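Local coordinates for protein putative Zn-dependent Alcohol Dehydrogenase (Rhodobacter sphaeroides, PDB 3IV6) that binds S-adenosylmethionine in a Rossmann-like fold and, despite its alcohol dehydrogenase name, is probably a class I methyltransferase of unknown substrate, at residues Asp37-Asn42 with Arg57-Lys62; Val148-Tyr153 with Glu220-Leu225; Asp156-Glu161 with Ala192-Gly197. One frame throughout, in Å; residues are numbered along the deposited sequence.

Interaction 1 of 3, residues Asp37-Asn42 with Arg57-Lys62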
ATOM      1  N   ASP A  37      14.714   8.297   0.911  1.00 29.18           N
ATOM      2  CA  ASP A  37      15.225   9.501   0.284  1.00 23.17           C
ATOM      3  C   ASP A  37      14.591   9.847  -1.080  1.00 24.87           C
ATOM      4  O   ASP A  37      14.241  11.000  -1.340  1.00 28.47           O
ATOM      5  CB  ASP A  37      16.742   9.412   0.199  1.00 22.67           C
ATOM      6  CG  ASP A  37      17.395   9.437   1.566  1.00 32.58           C
ATOM      7  OD1 ASP A  37      16.661   9.644   2.569  1.00 35.73           O
ATOM      8  OD2 ASP A  37      18.635   9.245   1.651  1.00 35.13           O
ATOM      9  N   ILE A  38      14.437   8.866  -1.952  1.00 20.26           N
ATOM     10  CA  ILE A  38      13.811   9.123  -3.237  1.00 23.07           C
ATOM     11  C   ILE A  38      12.345   9.552  -3.114  1.00 22.88           C
ATOM     12  O   ILE A  38      11.861  10.373  -3.887  1.00 25.44           O
ATOM     13  CB  ILE A  38      13.926   7.884  -4.129  1.00 24.48           C
ATOM     14  CG1 ILE A  38      15.383   7.651  -4.505  1.00 16.76           C
ATOM     15  CG2 ILE A  38      13.030   7.986  -5.367  1.00 20.00           C
ATOM     16  CD1 ILE A  38      15.668   6.230  -4.967  1.00 17.69           C
ATOM     17  N   PHE A  39      11.646   8.974  -2.143  1.00 23.89           N
ATOM     18  CA  PHE A  39      10.250   9.281  -1.829  1.00 22.70           C
ATOM     19  C   PHE A  39      10.122  10.743  -1.405  1.00 24.29           C
ATOM     20  O   PHE A  39       9.049  11.332  -1.454  1.00 24.65           O
ATOM     21  CB  PHE A  39       9.743   8.361  -0.682  1.00 20.51           C
ATOM     22  CG  PHE A  39       8.914   7.188  -1.159  1.00 23.09           C
ATOM     23  CD1 PHE A  39       9.429   5.908  -1.145  1.00 19.23           C
ATOM     24  CD2 PHE A  39       7.628   7.383  -1.662  1.00 21.88           C
ATOM     25  CE1 PHE A  39       8.678   4.845  -1.599  1.00 25.32           C
ATOM     26  CE2 PHE A  39       6.867   6.319  -2.124  1.00 24.39           C
ATOM     27  CZ  PHE A  39       7.395   5.040  -2.097  1.00 25.48           C
ATOM     28  N   LEU A  40      11.239  11.325  -1.002  1.00 25.16           N
ATOM     29  CA  LEU A  40      11.220  12.578  -0.286  1.00 28.75           C
ATOM     30  C   LEU A  40      11.932  13.700  -1.017  1.00 25.68           C
ATOM     31  O   LEU A  40      12.034  14.796  -0.500  1.00 27.11           O
ATOM     32  CB  LEU A  40      11.853  12.389   1.105  1.00 29.07           C
ATOM     33  CG  LEU A  40      11.053  11.604   2.142  1.00 22.83           C
ATOM     34  CD1 LEU A  40      11.865  11.489   3.431  1.00 25.11           C
ATOM     35  CD2 LEU A  40       9.759  12.287   2.383  1.00 20.73           C
ATOM     36  N   GLU A  41      12.434  13.421  -2.204  1.00 23.98           N
ATOM     37  CA  GLU A  41      13.184  14.423  -2.936  1.00 26.29           C
ATOM     38  C   GLU A  41      12.376  15.658  -3.261  1.00 27.80           C
ATOM     39  O   GLU A  41      11.249  15.553  -3.695  1.00 29.99           O
ATOM     40  CB  GLU A  41      13.713  13.848  -4.230  1.00 28.92           C
ATOM     41  CG  GLU A  41      14.704  12.743  -4.046  1.00 33.91           C
ATOM     42  CD  GLU A  41      15.121  12.150  -5.367  1.00 35.31           C
ATOM     43  OE1 GLU A  41      14.585  12.576  -6.419  1.00 35.39           O
ATOM     44  OE2 GLU A  41      15.984  11.254  -5.350  1.00 36.80           O
ATOM     45  N   ASN A  42      12.983  16.826  -3.083  1.00 28.08           N
ATOM     46  CA  ASN A  42      12.333  18.081  -3.418  1.00 30.55           C
ATOM     47  C   ASN A  42      11.225  18.390  -2.451  1.00 32.56           C
ATOM     48  O   ASN A  42      10.476  19.336  -2.675  1.00 33.57           O
ATOM     49  CB  ASN A  42      11.744  18.056  -4.821  1.00 31.63           C
ATOM     50  CG  ASN A  42      12.786  17.868  -5.882  1.00 34.79           C
ATOM     51  OD1 ASN A  42      13.986  17.877  -5.597  1.00 31.36           O
ATOM     52  ND2 ASN A  42      12.337  17.677  -7.123  1.00 36.25           N
ATOM     53  N   ARG A  57       7.054   3.050   8.965  1.00 24.33           N
ATOM     54  CA  ARG A  57       7.564   3.788  10.099  1.00 28.22           C
ATOM     55  C   ARG A  57       8.855   4.582   9.858  1.00 31.06           C
ATOM     56  O   ARG A  57       9.032   5.642  10.456  1.00 31.40           O
ATOM     57  CB  ARG A  57       7.717   2.855  11.303  1.00 26.13           C
ATOM     58  CG  ARG A  57       8.281   3.548  12.514  1.00 26.50           C
ATOM     59  CD  ARG A  57       9.722   3.199  12.687  1.00 33.35           C
ATOM     60  NE  ARG A  57      10.331   4.047  13.702  1.00 44.99           N
ATOM     61  CZ  ARG A  57      10.665   3.641  14.925  1.00 49.50           C
ATOM     62  NH1 ARG A  57      10.485   2.375  15.308  1.00 42.33           N
ATOM     63  NH2 ARG A  57      11.203   4.514  15.764  1.00 54.05           N
ATOM     64  N   PHE A  58       9.744   4.085   8.998  1.00 25.66           N
ATOM     65  CA  PHE A  58      11.036   4.748   8.810  1.00 27.85           C
ATOM     66  C   PHE A  58      10.944   5.846   7.761  1.00 28.99           C
ATOM     67  O   PHE A  58      11.574   6.891   7.898  1.00 25.98           O
ATOM     68  CB  PHE A  58      12.176   3.738   8.545  1.00 26.11           C
ATOM     69  CG  PHE A  58      12.312   2.723   9.646  1.00 29.30           C
ATOM     70  CD1 PHE A  58      12.679   3.124  10.922  1.00 26.73           C
ATOM     71  CD2 PHE A  58      11.991   1.387   9.436  1.00 27.82           C
ATOM     72  CE1 PHE A  58      12.764   2.202  11.954  1.00 27.04           C
ATOM     73  CE2 PHE A  58      12.071   0.476  10.456  1.00 27.20           C
ATOM     74  CZ  PHE A  58      12.457   0.885  11.717  1.00 27.93           C
ATOM     75  N   LEU A  59      10.119   5.618   6.740  1.00 27.91           N
ATOM     76  CA  LEU A  59       9.764   6.680   5.811  1.00 21.60           C
ATOM     77  C   LEU A  59       9.105   7.852   6.540  1.00 23.72           C
ATOM     78  O   LEU A  59       9.433   9.002   6.326  1.00 24.09           O
ATOM     79  CB  LEU A  59       8.822   6.166   4.739  1.00 18.67           C
ATOM     80  CG  LEU A  59       8.305   7.321   3.895  1.00 18.45           C
ATOM     81  CD1 LEU A  59       9.483   8.030   3.202  1.00 19.06           C
ATOM     82  CD2 LEU A  59       7.377   6.780   2.865  1.00 21.98           C
ATOM     83  N   ILE A  60       8.179   7.558   7.431  1.00 28.94           N
ATOM     84  CA  ILE A  60       7.516   8.631   8.140  1.00 25.77           C
ATOM     85  C   ILE A  60       8.529   9.400   8.982  1.00 25.65           C
ATOM     86  O   ILE A  60       8.463  10.616   9.088  1.00 29.08           O
ATOM     87  CB  ILE A  60       6.343   8.068   8.966  1.00 24.05           C
ATOM     88  CG1 ILE A  60       5.203   7.641   8.019  1.00 21.04           C
ATOM     89  CG2 ILE A  60       5.871   9.060  10.029  1.00 16.99           C
ATOM     90  CD1 ILE A  60       4.397   6.356   8.478  1.00 24.00           C
ATOM     91  N   GLU A  61       9.498   8.691   9.546  1.00 26.85           N
ATOM     92  CA  GLU A  61      10.452   9.304  10.472  1.00 27.84           C
ATOM     93  C   GLU A  61      11.467  10.211   9.744  1.00 30.45           C
ATOM     94  O   GLU A  61      11.873  11.235  10.289  1.00 33.49           O
ATOM     95  CB  GLU A  61      11.136   8.217  11.287  1.00 28.29           C
ATOM     96  CG  GLU A  61      12.027   8.674  12.416  1.00 42.31           C
ATOM     97  CD  GLU A  61      12.457   7.488  13.291  1.00 61.37           C
ATOM     98  OE1 GLU A  61      11.837   6.392  13.174  1.00 51.08           O
ATOM     99  OE2 GLU A  61      13.400   7.653  14.104  1.00 60.92           O
ATOM    100  N   LYS A  62      11.864   9.848   8.520  1.00 27.22           N
ATOM    101  CA  LYS A  62      12.702  10.713   7.697  1.00 30.75           C
ATOM    102  C   LYS A  62      11.936  11.957   7.230  1.00 35.14           C
ATOM    103  O   LYS A  62      12.508  13.045   7.121  1.00 33.99           O
ATOM    104  CB  LYS A  62      13.290   9.973   6.496  1.00 28.75           C
ATOM    105  CG  LYS A  62      14.382   8.980   6.853  1.00 37.74           C
ATOM    106  CD  LYS A  62      15.416   9.533   7.821  1.00 49.74           C
ATOM    107  CE  LYS A  62      16.630   8.596   7.909  1.00 60.17           C
ATOM    108  NZ  LYS A  62      17.915   9.228   8.327  1.00 51.42           N
TER

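Interaction 2 of 3, residues Val148-Tyr153 with Glu220-Leu225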
ATOM      1  N   VAL A 148       4.692   0.770  -6.731  1.00 24.64           N
ATOM      2  CA  VAL A 148       3.956  -0.452  -6.896  1.00 19.78           C
ATOM      3  C   VAL A 148       4.901  -1.593  -7.222  1.00 22.38           C
ATOM      4  O   VAL A 148       5.729  -1.463  -8.085  1.00 24.53           O
ATOM      5  CB  VAL A 148       2.981  -0.342  -8.042  1.00 22.53           C
ATOM      6  CG1 VAL A 148       2.051  -1.585  -8.049  1.00 21.81           C
ATOM      7  CG2 VAL A 148       2.167   0.943  -7.893  1.00 14.67           C
ATOM      8  N   LYS A 149       4.787  -2.711  -6.520  1.00 23.34           N
ATOM      9  CA  LYS A 149       5.561  -3.904  -6.859  1.00 27.33           C
ATOM     10  C   LYS A 149       4.973  -4.558  -8.104  1.00 26.99           C
ATOM     11  O   LYS A 149       3.793  -4.770  -8.145  1.00 28.11           O
ATOM     12  CB  LYS A 149       5.552  -4.908  -5.704  1.00 27.01           C
ATOM     13  CG  LYS A 149       6.818  -5.699  -5.615  1.00 35.25           C
ATOM     14  CD  LYS A 149       6.593  -7.154  -5.300  1.00 40.67           C
ATOM     15  CE  LYS A 149       6.235  -7.912  -6.559  1.00 41.12           C
ATOM     16  NZ  LYS A 149       7.414  -8.021  -7.475  1.00 48.28           N
ATOM     17  N   LEU A 150       5.796  -4.910  -9.091  1.00 26.65           N
ATOM     18  CA  LEU A 150       5.280  -5.357 -10.371  1.00 24.27           C
ATOM     19  C   LEU A 150       5.553  -6.825 -10.651  1.00 29.50           C
ATOM     20  O   LEU A 150       6.596  -7.369 -10.277  1.00 27.81           O
ATOM     21  CB  LEU A 150       5.805  -4.503 -11.516  1.00 25.30           C
ATOM     22  CG  LEU A 150       5.664  -2.974 -11.440  1.00 27.59           C
ATOM     23  CD1 LEU A 150       6.537  -2.333 -12.501  1.00 27.45           C
ATOM     24  CD2 LEU A 150       4.218  -2.498 -11.616  1.00 26.14           C
ATOM     25  N   GLY A 151       4.575  -7.452 -11.302  1.00 33.51           N
ATOM     26  CA  GLY A 151       4.607  -8.865 -11.627  1.00 36.63           C
ATOM     27  C   GLY A 151       4.231  -9.673 -10.418  1.00 31.50           C
ATOM     28  O   GLY A 151       3.649  -9.139  -9.497  1.00 31.42           O
ATOM     29  N   PHE A 152       4.602 -10.945 -10.395  1.00 35.92           N
ATOM     30  CA  PHE A 152       4.198 -11.833  -9.293  1.00 34.16           C
ATOM     31  C   PHE A 152       5.121 -11.761  -8.109  1.00 32.83           C
ATOM     32  O   PHE A 152       6.330 -11.519  -8.255  1.00 29.80           O
ATOM     33  CB  PHE A 152       4.087 -13.306  -9.754  1.00 37.46           C
ATOM     34  CG  PHE A 152       2.978 -13.550 -10.745  1.00 39.44           C
ATOM     35  CD1 PHE A 152       1.644 -13.355 -10.384  1.00 38.03           C
ATOM     36  CD2 PHE A 152       3.264 -13.966 -12.031  1.00 35.61           C
ATOM     37  CE1 PHE A 152       0.631 -13.565 -11.304  1.00 40.77           C
ATOM     38  CE2 PHE A 152       2.250 -14.171 -12.945  1.00 37.45           C
ATOM     39  CZ  PHE A 152       0.941 -13.967 -12.585  1.00 37.11           C
ATOM     40  N   TYR A 153       4.537 -11.987  -6.938  1.00 30.97           N
ATOM     41  CA  TYR A 153       5.301 -12.241  -5.720  1.00 32.74           C
ATOM     42  C   TYR A 153       5.876 -13.681  -5.709  1.00 41.92           C
ATOM     43  O   TYR A 153       5.398 -14.557  -6.429  1.00 44.57           O
ATOM     44  CB  TYR A 153       4.396 -12.035  -4.520  1.00 32.02           C
ATOM     45  CG  TYR A 153       4.123 -10.584  -4.170  1.00 36.33           C
ATOM     46  CD1 TYR A 153       4.786  -9.979  -3.111  1.00 38.97           C
ATOM     47  CD2 TYR A 153       3.205  -9.825  -4.883  1.00 32.92           C
ATOM     48  CE1 TYR A 153       4.552  -8.679  -2.783  1.00 37.93           C
ATOM     49  CE2 TYR A 153       2.967  -8.506  -4.560  1.00 28.61           C
ATOM     50  CZ  TYR A 153       3.645  -7.949  -3.506  1.00 37.98           C
ATOM     51  OH  TYR A 153       3.438  -6.637  -3.145  1.00 45.75           O
ATOM     52  N   GLU A 220       2.103  -1.824 -17.477  1.00 38.94           N
ATOM     53  CA  GLU A 220       0.911  -1.475 -18.259  1.00 39.93           C
ATOM     54  C   GLU A 220      -0.346  -1.455 -17.416  1.00 38.58           C
ATOM     55  O   GLU A 220      -1.301  -0.736 -17.723  1.00 37.19           O
ATOM     56  CB  GLU A 220       0.712  -2.397 -19.474  1.00 40.53           C
ATOM     57  CG  GLU A 220       1.631  -2.081 -20.699  1.00 58.40           C
ATOM     58  CD  GLU A 220       1.516  -0.618 -21.234  1.00 61.54           C
ATOM     59  OE1 GLU A 220       0.392  -0.189 -21.590  1.00 57.42           O
ATOM     60  OE2 GLU A 220       2.551   0.095 -21.315  1.00 54.04           O
ATOM     61  N   ASP A 221      -0.350  -2.229 -16.340  1.00 37.56           N
ATOM     62  CA  ASP A 221      -1.549  -2.304 -15.511  1.00 35.62           C
ATOM     63  C   ASP A 221      -1.707  -1.043 -14.641  1.00 30.92           C
ATOM     64  O   ASP A 221      -2.830  -0.542 -14.414  1.00 26.16           O
ATOM     65  CB  ASP A 221      -1.586  -3.621 -14.699  1.00 36.40           C
ATOM     66  CG  ASP A 221      -1.797  -4.877 -15.587  1.00 44.32           C
ATOM     67  OD1 ASP A 221      -2.541  -4.790 -16.585  1.00 43.73           O
ATOM     68  OD2 ASP A 221      -1.225  -5.957 -15.287  1.00 47.57           O
ATOM     69  N   VAL A 222      -0.578  -0.502 -14.189  1.00 29.99           N
ATOM     70  CA  VAL A 222      -0.599   0.711 -13.383  1.00 25.70           C
ATOM     71  C   VAL A 222      -0.963   1.899 -14.265  1.00 26.97           C
ATOM     72  O   VAL A 222      -1.701   2.781 -13.874  1.00 26.04           O
ATOM     73  CB  VAL A 222       0.736   0.975 -12.759  1.00 23.78           C
ATOM     74  CG1 VAL A 222       0.684   2.281 -12.029  1.00 23.16           C
ATOM     75  CG2 VAL A 222       1.118  -0.150 -11.809  1.00 17.70           C
ATOM     76  N   ARG A 223      -0.470   1.899 -15.488  1.00 28.33           N
ATOM     77  CA  ARG A 223      -0.815   2.960 -16.400  1.00 32.79           C
ATOM     78  C   ARG A 223      -2.293   2.940 -16.753  1.00 35.15           C
ATOM     79  O   ARG A 223      -2.938   3.998 -16.834  1.00 34.52           O
ATOM     80  CB  ARG A 223       0.087   2.910 -17.637  1.00 39.46           C
ATOM     81  CG  ARG A 223       1.465   3.474 -17.364  1.00 35.03           C
ATOM     82  CD  ARG A 223       2.446   3.354 -18.513  1.00 42.75           C
ATOM     83  NE  ARG A 223       3.801   3.302 -17.950  1.00 52.03           N
ATOM     84  CZ  ARG A 223       4.633   4.341 -17.863  1.00 48.01           C
ATOM     85  NH1 ARG A 223       4.266   5.521 -18.341  1.00 49.34           N
ATOM     86  NH2 ARG A 223       5.837   4.200 -17.316  1.00 40.15           N
ATOM     87  N   ALA A 224      -2.833   1.738 -16.950  1.00 36.95           N
ATOM     88  CA  ALA A 224      -4.264   1.567 -17.264  1.00 34.37           C
ATOM     89  C   ALA A 224      -5.159   2.029 -16.116  1.00 34.51           C
ATOM     90  O   ALA A 224      -6.243   2.563 -16.321  1.00 35.56           O
ATOM     91  CB  ALA A 224      -4.546   0.145 -17.566  1.00 25.54           C
ATOM     92  N   LEU A 225      -4.695   1.783 -14.905  1.00 32.13           N
ATOM     93  CA  LEU A 225      -5.402   2.196 -13.706  1.00 37.51           C
ATOM     94  C   LEU A 225      -5.501   3.716 -13.570  1.00 37.71           C
ATOM     95  O   LEU A 225      -6.573   4.252 -13.297  1.00 43.51           O
ATOM     96  CB  LEU A 225      -4.668   1.616 -12.500  1.00 36.93           C
ATOM     97  CG  LEU A 225      -5.013   2.077 -11.105  1.00 29.86           C
ATOM     98  CD1 LEU A 225      -6.294   1.445 -10.761  1.00 34.99           C
ATOM     99  CD2 LEU A 225      -3.939   1.543 -10.244  1.00 26.82           C
TER

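Interaction 3 of 3, residues Asp156-Glu161 with Ala192-Gly197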
ATOM      1  N   ASP A 156       3.423 -16.064  -5.201  1.00 37.69           N
ATOM      2  CA  ASP A 156       2.441 -16.231  -6.258  1.00 40.61           C
ATOM      3  C   ASP A 156       2.847 -17.446  -7.050  1.00 44.85           C
ATOM      4  O   ASP A 156       2.011 -18.280  -7.403  1.00 47.76           O
ATOM      5  CB  ASP A 156       2.363 -14.999  -7.178  1.00 43.56           C
ATOM      6  CG  ASP A 156       1.699 -13.783  -6.507  1.00 43.90           C
ATOM      7  OD1 ASP A 156       1.067 -13.986  -5.441  1.00 37.52           O
ATOM      8  OD2 ASP A 156       1.818 -12.639  -7.046  1.00 37.15           O
ATOM      9  N   LEU A 157       4.144 -17.531  -7.330  1.00 44.03           N
ATOM     10  CA  LEU A 157       4.718 -18.660  -8.051  1.00 45.27           C
ATOM     11  C   LEU A 157       4.422 -20.041  -7.342  1.00 48.18           C
ATOM     12  O   LEU A 157       4.050 -21.017  -7.982  1.00 46.96           O
ATOM     13  CB  LEU A 157       6.215 -18.405  -8.304  1.00 35.91           C
ATOM     14  CG  LEU A 157       6.631 -17.148  -9.110  1.00 43.60           C
ATOM     15  CD1 LEU A 157       8.166 -16.917  -9.138  1.00 34.18           C
ATOM     16  CD2 LEU A 157       6.088 -17.152 -10.540  1.00 38.05           C
ATOM     17  N   LYS A 158       4.551 -20.119  -6.025  1.00 43.31           N
ATOM     18  CA  LYS A 158       4.114 -21.312  -5.337  1.00 48.66           C
ATOM     19  C   LYS A 158       2.591 -21.483  -5.466  1.00 49.23           C
ATOM     20  O   LYS A 158       2.112 -22.602  -5.613  1.00 48.79           O
ATOM     21  CB  LYS A 158       4.518 -21.290  -3.863  1.00 52.14           C
ATOM     22  CG  LYS A 158       6.003 -21.033  -3.626  1.00 61.16           C
ATOM     23  CD  LYS A 158       6.803 -22.313  -3.373  1.00 69.35           C
ATOM     24  CE  LYS A 158       6.983 -23.129  -4.653  1.00 72.08           C
ATOM     25  NZ  LYS A 158       7.856 -24.325  -4.417  1.00 71.92           N
ATOM     26  N   LEU A 159       1.835 -20.387  -5.420  1.00 43.92           N
ATOM     27  CA  LEU A 159       0.379 -20.466  -5.550  1.00 44.84           C
ATOM     28  C   LEU A 159      -0.081 -21.057  -6.892  1.00 52.06           C
ATOM     29  O   LEU A 159      -0.945 -21.945  -6.927  1.00 52.03           O
ATOM     30  CB  LEU A 159      -0.276 -19.104  -5.342  1.00 44.74           C
ATOM     31  CG  LEU A 159      -0.446 -18.610  -3.905  1.00 46.34           C
ATOM     32  CD1 LEU A 159      -0.973 -17.191  -3.923  1.00 46.13           C
ATOM     33  CD2 LEU A 159      -1.362 -19.508  -3.100  1.00 46.98           C
ATOM     34  N   ILE A 160       0.468 -20.551  -7.990  1.00 49.02           N
ATOM     35  CA  ILE A 160       0.200 -21.128  -9.305  1.00 55.65           C
ATOM     36  C   ILE A 160       0.544 -22.640  -9.314  1.00 60.66           C
ATOM     37  O   ILE A 160      -0.280 -23.469  -9.698  1.00 67.83           O
ATOM     38  CB  ILE A 160       0.988 -20.393 -10.454  1.00 49.57           C
ATOM     39  CG1 ILE A 160       0.900 -18.858 -10.346  1.00 53.06           C
ATOM     40  CG2 ILE A 160       0.563 -20.877 -11.809  1.00 40.28           C
ATOM     41  CD1 ILE A 160      -0.479 -18.294 -10.253  1.00 54.81           C
ATOM     42  N   GLU A 161       1.756 -22.987  -8.884  1.00 57.84           N
ATOM     43  CA  GLU A 161       2.260 -24.359  -8.964  1.00 62.93           C
ATOM     44  C   GLU A 161       1.358 -25.300  -8.186  1.00 65.52           C
ATOM     45  O   GLU A 161       0.755 -26.202  -8.770  1.00 65.59           O
ATOM     46  CB  GLU A 161       3.719 -24.427  -8.455  1.00 66.62           C
ATOM     47  CG  GLU A 161       4.335 -25.824  -8.209  1.00 74.95           C
ATOM     48  CD  GLU A 161       5.850 -25.786  -7.844  1.00 95.78           C
ATOM     49  OE1 GLU A 161       6.340 -26.768  -7.230  1.00 90.54           O
ATOM     50  OE2 GLU A 161       6.548 -24.785  -8.169  1.00 91.40           O
ATOM     51  N   ALA A 192       2.273 -22.724   0.284  1.00 58.53           N
ATOM     52  CA  ALA A 192       2.938 -21.771  -0.596  1.00 54.51           C
ATOM     53  C   ALA A 192       3.617 -20.664   0.203  1.00 50.99           C
ATOM     54  O   ALA A 192       4.464 -19.939  -0.319  1.00 50.60           O
ATOM     55  CB  ALA A 192       1.945 -21.181  -1.587  1.00 47.02           C
ATOM     56  N   LEU A 193       3.240 -20.539   1.471  1.00 52.24           N
ATOM     57  CA  LEU A 193       3.755 -19.473   2.323  1.00 47.16           C
ATOM     58  C   LEU A 193       5.277 -19.406   2.263  1.00 51.99           C
ATOM     59  O   LEU A 193       5.957 -20.429   2.354  1.00 52.16           O
ATOM     60  CB  LEU A 193       3.294 -19.673   3.768  1.00 45.62           C
ATOM     61  CG  LEU A 193       1.875 -19.206   4.097  1.00 54.93           C
ATOM     62  CD1 LEU A 193       1.549 -19.464   5.561  1.00 54.45           C
ATOM     63  CD2 LEU A 193       1.699 -17.735   3.756  1.00 48.97           C
ATOM     64  N   VAL A 194       5.806 -18.197   2.109  1.00 54.85           N
ATOM     65  CA  VAL A 194       7.248 -17.987   2.096  1.00 52.88           C
ATOM     66  C   VAL A 194       7.684 -17.077   3.239  1.00 51.73           C
ATOM     67  O   VAL A 194       6.856 -16.428   3.879  1.00 46.61           O
ATOM     68  CB  VAL A 194       7.720 -17.381   0.760  1.00 43.15           C
ATOM     69  CG1 VAL A 194       7.336 -18.288  -0.398  1.00 46.89           C
ATOM     70  CG2 VAL A 194       7.134 -15.990   0.576  1.00 37.97           C
ATOM     71  N   PRO A 195       8.989 -17.033   3.490  1.00 52.97           N
ATOM     72  CA  PRO A 195       9.526 -16.312   4.649  1.00 43.75           C
ATOM     73  C   PRO A 195       9.301 -14.808   4.535  1.00 42.30           C
ATOM     74  O   PRO A 195       9.717 -14.196   3.551  1.00 43.54           O
ATOM     75  CB  PRO A 195      11.021 -16.626   4.587  1.00 45.83           C
ATOM     76  CG  PRO A 195      11.094 -17.946   3.905  1.00 58.39           C
ATOM     77  CD  PRO A 195       9.977 -17.953   2.901  1.00 44.60           C
ATOM     78  N   HIS A 196       8.648 -14.225   5.535  1.00 40.26           N
ATOM     79  CA  HIS A 196       8.487 -12.789   5.603  1.00 33.15           C
ATOM     80  C   HIS A 196       9.219 -12.343   6.856  1.00 38.55           C
ATOM     81  O   HIS A 196       8.618 -12.119   7.913  1.00 35.66           O
ATOM     82  CB  HIS A 196       7.029 -12.438   5.731  1.00 28.50           C
ATOM     83  CG  HIS A 196       6.729 -10.995   5.481  1.00 34.26           C
ATOM     84  ND1 HIS A 196       7.015 -10.011   6.406  1.00 34.77           N
ATOM     85  CD2 HIS A 196       6.159 -10.372   4.424  1.00 31.47           C
ATOM     86  CE1 HIS A 196       6.630  -8.846   5.927  1.00 31.58           C
ATOM     87  NE2 HIS A 196       6.106  -9.030   4.728  1.00 34.48           N
ATOM     88  N   GLY A 197      10.535 -12.229   6.744  1.00 37.94           N
ATOM     89  CA  GLY A 197      11.304 -11.924   7.922  1.00 36.60           C
ATOM     90  C   GLY A 197      11.226 -13.053   8.927  1.00 39.60           C
ATOM     91  O   GLY A 197      11.561 -14.179   8.608  1.00 43.46           O
TER

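Interaction 1 of 3, residues Asp37-Asn42 with Arg57-Lys62
The ring of Phe39 is approached obliquely by Leu59, whose CD2 branch leans toward it. The other methyl of Leu59 meets the base of the same side chain, with Phe39 CB 3.9 Å from Leu59 CD1. The Phe39 side chain also touches Leu253 and Asp117 of the central sheet. The Phe58 ring lies off the contact and has Arg57 CD over one face, offset toward the rim. Arg57 is held in turn by a salt bridge one helical turn on, Arg57 NE to Glu61 OE1 at 2.8 Å.

Leu59 CD1 does double duty, because Leu40 CG packs against it at 4.0 Å. The two leucines slide past each other in opposite directions. Leu59 holds CG anti to its own N (chi1 172°), which carries CG toward Phe39 and Leu40.

Helix 33-39 comes before the first strand of the Rossmann-like sheet. Helix 57-65 follows that strand, as in class I methyltransferases. Ser55, just ahead of helix 57-65, binds S-adenosylmethionine, and the Leu59 side chain is about 7 Å from the bound ligand.

At the outer edge of the contact Leu40 CD1 rests on Lys62 CB at 3.7 Å. Here the side chains cross at about a right angle. The Lys62 chain bends at chi2 and its amine leads away, with a weak, long ion pair to Glu65.

Interaction 2 of 3, residues Val148-Tyr153 with Glu220-Leu225
Leu150, which touches Val222 across the contact, has a carbonyl oxygen gripped by two side-chain donors. Lys149 NZ bonds to Leu150 O at 3.0 Å, and Asn250 ND2 is the second donor. The lysine nitrogen sits above the carbonyl plane, 48° out of it, and meets the C=O at 128°. Its chain curls back to reach the very next residue, and it has a further weak bond to Pro249 O. The polar grip therefore ties the residue just after strand 143-149 to those just before strand 251-258.

These are neighbouring antiparallel strands of the Rossmann-like sheet. The order of its seven strands, 3-2-1-4-5-7-6, is that of class I methyltransferases. Helix 219-226 belongs to the long region between the fifth strand and the sixth, and it packs here against the end of the fifth.

Further bonds hold that strand end. Lys149 N is bonded to Asn121 OD1, and Val148 pairs by backbone with Met252. The Lys149 chain also lies over the Tyr153 ring, with Lys149 CD 3.5 Å above the plane and offset toward the rim.

The contact with the helix itself is small, buried and wholly apolar, centred on one valine. Val148 and Val222 reach toward each other tip to tip. Leu150 comes across Val222 at about a right angle. Tyr254 of the adjoining strand also touches Leu150 and Val222, and Leu225 of the helix packs on Ala128 and Arg129 of helix 125-139. Val222 CG2 is anti to its carbonyl carbon, and this one methyl takes both partners, Leu150 CD2 at 3.9 Å and Val148 CG1 at 4.1 Å.

Interaction 3 of 3, residues Asp156-Glu161 with Ala192-Gly197
Ala192 puts its one methyl against the flank of helix 154-164, between Lys158 and Leu159. Ala192 CB lies 3.4 Å from Lys158 CB. Leu159 meets the same methyl with both backbone and side chain, through Leu159 N at 3.9 Å and Leu159 CD2 at 4.0 Å from Ala192 CB. The CA atoms of Lys158 and Ala192 are 4.9 Å apart.

The C-terminal end of helix 187-192 and the loop after it pack on the side of helix 154-164. Ala192 is the last residue of helix 187-192, and Leu193 already leaves helical geometry. Both elements lie in the region between the fifth and sixth strands of the Rossmann-like sheet, away from the S-adenosylmethionine site.

Val194 closes the contact further along the loop, its CG1 4.4 Å from Lys158 CG. The aliphatic part of Lys158 thus runs past both Ala192 and Val194. It bends at chi2 and chi3, and its amine turns away from the loop to bond with Tyr162 OH, one turn further along its own helix.

A second shell surrounds both partners. Leu159 also rests on Phe180 and Phe182, which belong to strand 179-181 and the loop after it. Ala192 and Leu193 both touch Ile155. Near the start of helix 154-164, Asp156 OD2 makes a salt bridge with Arg216 NE and takes a hydrogen bond from Tyr153 N, the N-cap residue. Leu193 packs on Leu204, Leu205 and Tyr208 of helix 201-210. His196 meets Trp207 of that helix edge-to-face. Just before His196, Pro195 O takes a hydrogen bond from Arg26 NH1, which ties the loop to the N-terminal part of the chain.

Interaction 1 comes first along the chain and closes before the others open. It joins the helices before and after the first strand, near the ligand-binding part of the fold. Interaction 2 joins the end of strand 143-149 to helix 219-226 and encloses interaction 3 in the sequence. Strand 143-149 leads into helix 154-164, so these two adjoin, with centres 19 Å apart. The centres of interactions 1 and 2 are 22 Å apart, and those of 1 and 3 are 29 Å apart. Interaction 1 touches neither of the others; interactions 2 and 3 are joined by the chain and by the Tyr153-Asp156 bond. Both lie in, or pack against, the long region between the fifth and sixth strands.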